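Local coordinates for putative lipoprotein (Bacteroides fragilis, PDB 3QNK) that is of unknown function but, as a SusD-like outer-membrane lipoprotein, probably binds glycans at the cell surface for uptake, at residues 209-215 with 391-395. Numbering follows the deposited sequence.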
loop_
_atom_site.group_PDB
_atom_site.type_symbol
_atom_site.label_atom_id
_atom_site.label_comp_id
_atom_site.label_asym_id
_atom_site.label_seq_id
_atom_site.Cartn_x
_atom_site.Cartn_y
_atom_site.Cartn_z
ATOM N N TYR B 209 -17.006 5.933 34.063
ATOM C CA TYR B 209 -17.460 5.269 35.284
ATOM C C TYR B 209 -18.992 5.324 35.432
ATOM O O TYR B 209 -19.590 4.459 36.091
ATOM C CB TYR B 209 -16.799 5.890 36.522
ATOM C CG TYR B 209 -15.298 5.702 36.633
ATOM C CD1 TYR B 209 -14.706 4.457 36.406
ATOM C CD2 TYR B 209 -14.476 6.747 37.044
ATOM C CE1 TYR B 209 -13.328 4.272 36.551
ATOM C CE2 TYR B 209 -13.093 6.585 37.149
ATOM C CZ TYR B 209 -12.521 5.343 36.913
ATOM O OH TYR B 209 -11.157 5.194 37.044
ATOM N N LYS B 210 -19.620 6.320 34.794
ATOM C CA LYS B 210 -21.056 6.546 34.828
ATOM C C LYS B 210 -21.817 5.776 33.723
ATOM O O LYS B 210 -23.051 5.679 33.792
ATOM C CB LYS B 210 -21.342 8.063 34.667
ATOM C CG LYS B 210 -20.779 8.950 35.771
ATOM C CD LYS B 210 -20.976 10.431 35.450
ATOM C CE LYS B 210 -20.020 11.305 36.235
ATOM N NZ LYS B 210 -20.068 12.720 35.773
ATOM N N LEU B 211 -21.102 5.236 32.727
ATOM C CA LEU B 211 -21.720 4.622 31.552
ATOM C C LEU B 211 -22.030 3.112 31.659
ATOM O O LEU B 211 -22.337 2.474 30.633
ATOM C CB LEU B 211 -20.847 4.907 30.319
ATOM C CG LEU B 211 -20.849 6.374 29.917
ATOM C CD1 LEU B 211 -19.787 6.669 28.907
ATOM C CD2 LEU B 211 -22.233 6.833 29.467
ATOM N N GLY B 212 -22.040 2.585 32.885
ATOM C CA GLY B 212 -22.368 1.187 33.126
ATOM C C GLY B 212 -21.407 0.131 32.604
ATOM O O GLY B 212 -21.828 -0.978 32.268
ATOM N N TYR B 213 -20.105 0.432 32.531
ATOM C CA TYR B 213 -19.171 -0.633 32.162
ATOM C C TYR B 213 -18.826 -1.422 33.453
ATOM O O TYR B 213 -19.097 -0.945 34.552
ATOM C CB TYR B 213 -17.924 -0.071 31.452
ATOM C CG TYR B 213 -18.210 0.485 30.075
ATOM C CD1 TYR B 213 -18.409 -0.364 28.987
ATOM C CD2 TYR B 213 -18.284 1.852 29.858
ATOM C CE1 TYR B 213 -18.708 0.134 27.725
ATOM C CE2 TYR B 213 -18.566 2.366 28.593
ATOM C CZ TYR B 213 -18.777 1.503 27.527
ATOM O OH TYR B 213 -19.015 1.987 26.258
ATOM N N GLU B 214 -18.306 -2.626 33.333
ATOM C CA GLU B 214 -17.977 -3.429 34.510
ATOM C C GLU B 214 -16.795 -4.340 34.193
ATOM O O GLU B 214 -16.738 -4.896 33.094
ATOM C CB GLU B 214 -19.214 -4.248 34.933
ATOM C CG GLU B 214 -19.221 -4.754 36.365
ATOM C CD GLU B 214 -20.300 -5.792 36.616
ATOM O OE1 GLU B 214 -21.497 -5.482 36.386
ATOM O OE2 GLU B 214 -19.938 -6.935 36.990
ATOM N N LEU B 215 -15.830 -4.468 35.126
ATOM C CA LEU B 215 -14.662 -5.343 34.932
ATOM C C LEU B 215 -15.075 -6.799 35.066
ATOM O O LEU B 215 -15.780 -7.149 36.017
ATOM C CB LEU B 215 -13.527 -5.050 35.926
ATOM C CG LEU B 215 -12.792 -3.718 35.811
ATOM C CD1 LEU B 215 -11.833 -3.536 36.954
ATOM C CD2 LEU B 215 -12.020 -3.610 34.518
ATOM N N TYR B 391 -12.434 -1.553 29.720
ATOM C CA TYR B 391 -12.732 -0.800 30.947
ATOM C C TYR B 391 -11.504 -0.720 31.908
ATOM O O TYR B 391 -11.330 0.307 32.563
ATOM C CB TYR B 391 -13.940 -1.408 31.672
ATOM C CG TYR B 391 -14.566 -0.537 32.744
ATOM C CD1 TYR B 391 -14.651 0.846 32.589
ATOM C CD2 TYR B 391 -15.151 -1.102 33.872
ATOM C CE1 TYR B 391 -15.245 1.649 33.561
ATOM C CE2 TYR B 391 -15.776 -0.311 34.838
ATOM C CZ TYR B 391 -15.823 1.065 34.678
ATOM O OH TYR B 391 -16.462 1.841 35.611
ATOM N N ALA B 392 -10.633 -1.764 31.938
ATOM C CA ALA B 392 -9.431 -1.800 32.777
ATOM C C ALA B 392 -8.530 -0.566 32.588
ATOM O O ALA B 392 -7.928 -0.096 33.558
ATOM C CB ALA B 392 -8.635 -3.053 32.488
ATOM N N GLU B 393 -8.458 -0.030 31.346
ATOM C CA GLU B 393 -7.633 1.121 31.012
ATOM C C GLU B 393 -8.094 2.391 31.710
ATOM O O GLU B 393 -7.251 3.220 32.065
ATOM C CB GLU B 393 -7.633 1.347 29.512
ATOM C CG GLU B 393 -6.308 1.878 29.025
ATOM C CD GLU B 393 -6.279 2.236 27.557
ATOM O OE1 GLU B 393 -6.567 1.348 26.713
ATOM O OE2 GLU B 393 -5.952 3.410 27.258
ATOM N N ILE B 394 -9.426 2.565 31.891
ATOM C CA ILE B 394 -9.988 3.739 32.549
ATOM C C ILE B 394 -9.340 3.866 33.929
ATOM O O ILE B 394 -8.786 4.912 34.241
ATOM C CB ILE B 394 -11.535 3.649 32.600
ATOM C CG1 ILE B 394 -12.137 3.434 31.189
ATOM C CG2 ILE B 394 -12.194 4.815 33.338
ATOM C CD1 ILE B 394 -11.738 4.435 30.101
ATOM N N TYR B 395 -9.291 2.766 34.681
ATOM C CA TYR B 395 -8.718 2.729 36.016
ATOM C C TYR B 395 -7.235 3.091 36.031
ATOM O O TYR B 395 -6.807 3.889 36.878
ATOM C CB TYR B 395 -8.921 1.348 36.626
ATOM C CG TYR B 395 -10.368 1.048 36.928
ATOM C CD1 TYR B 395 -10.969 1.521 38.089
ATOM C CD2 TYR B 395 -11.142 0.287 36.054
ATOM C CE1 TYR B 395 -12.301 1.255 38.372
ATOM C CE2 TYR B 395 -12.482 0.014 36.327
ATOM C CZ TYR B 395 -13.058 0.505 37.489
ATOM O OH TYR B 395 -14.364 0.242 37.813
#
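Tyr209 and Leu215 meet residues 391-395 of helix 391-405 from either end of residues 209-215, where the chain leaves helix 198-209 and bends round the Tyr391 side chain; the backbones come nearest at Leu215 and Tyr391, CA to CA 6.3 Å. No hydrogen bond joins the segments. Tyr391, its CG swung anti to the backbone N (chi1 -165°), reaches into the bend. CB of Tyr213 sits over the middle of the Tyr391 ring, 3.6 Å from its centroid, in a CH-pi contact, and CE2 of Tyr395 lies over the opposite face. The side chains of Tyr209 and Tyr391 cross at about a right angle, with Tyr391 OH beside the edge of the Tyr209 ring. Tyr209 CE1 touches Ile394 CG2 at 3.5 Å and rests over one face of the Tyr395 ring, the two ring planes inclined at 51°. Leu215 runs past Tyr395 in the opposite direction, its CD1 3.7 Å from Tyr395 CE2, while its CD2 packs on Ala392. Outside the contact, Tyr213 OH bonds to Thr180 and Glu214 OE1 forms a salt bridge with Lys236 NZ. The contact itself is aromatic and aliphatic packing, while Tyr209 OH reaches past it to bond Asp398 farther along the same helix.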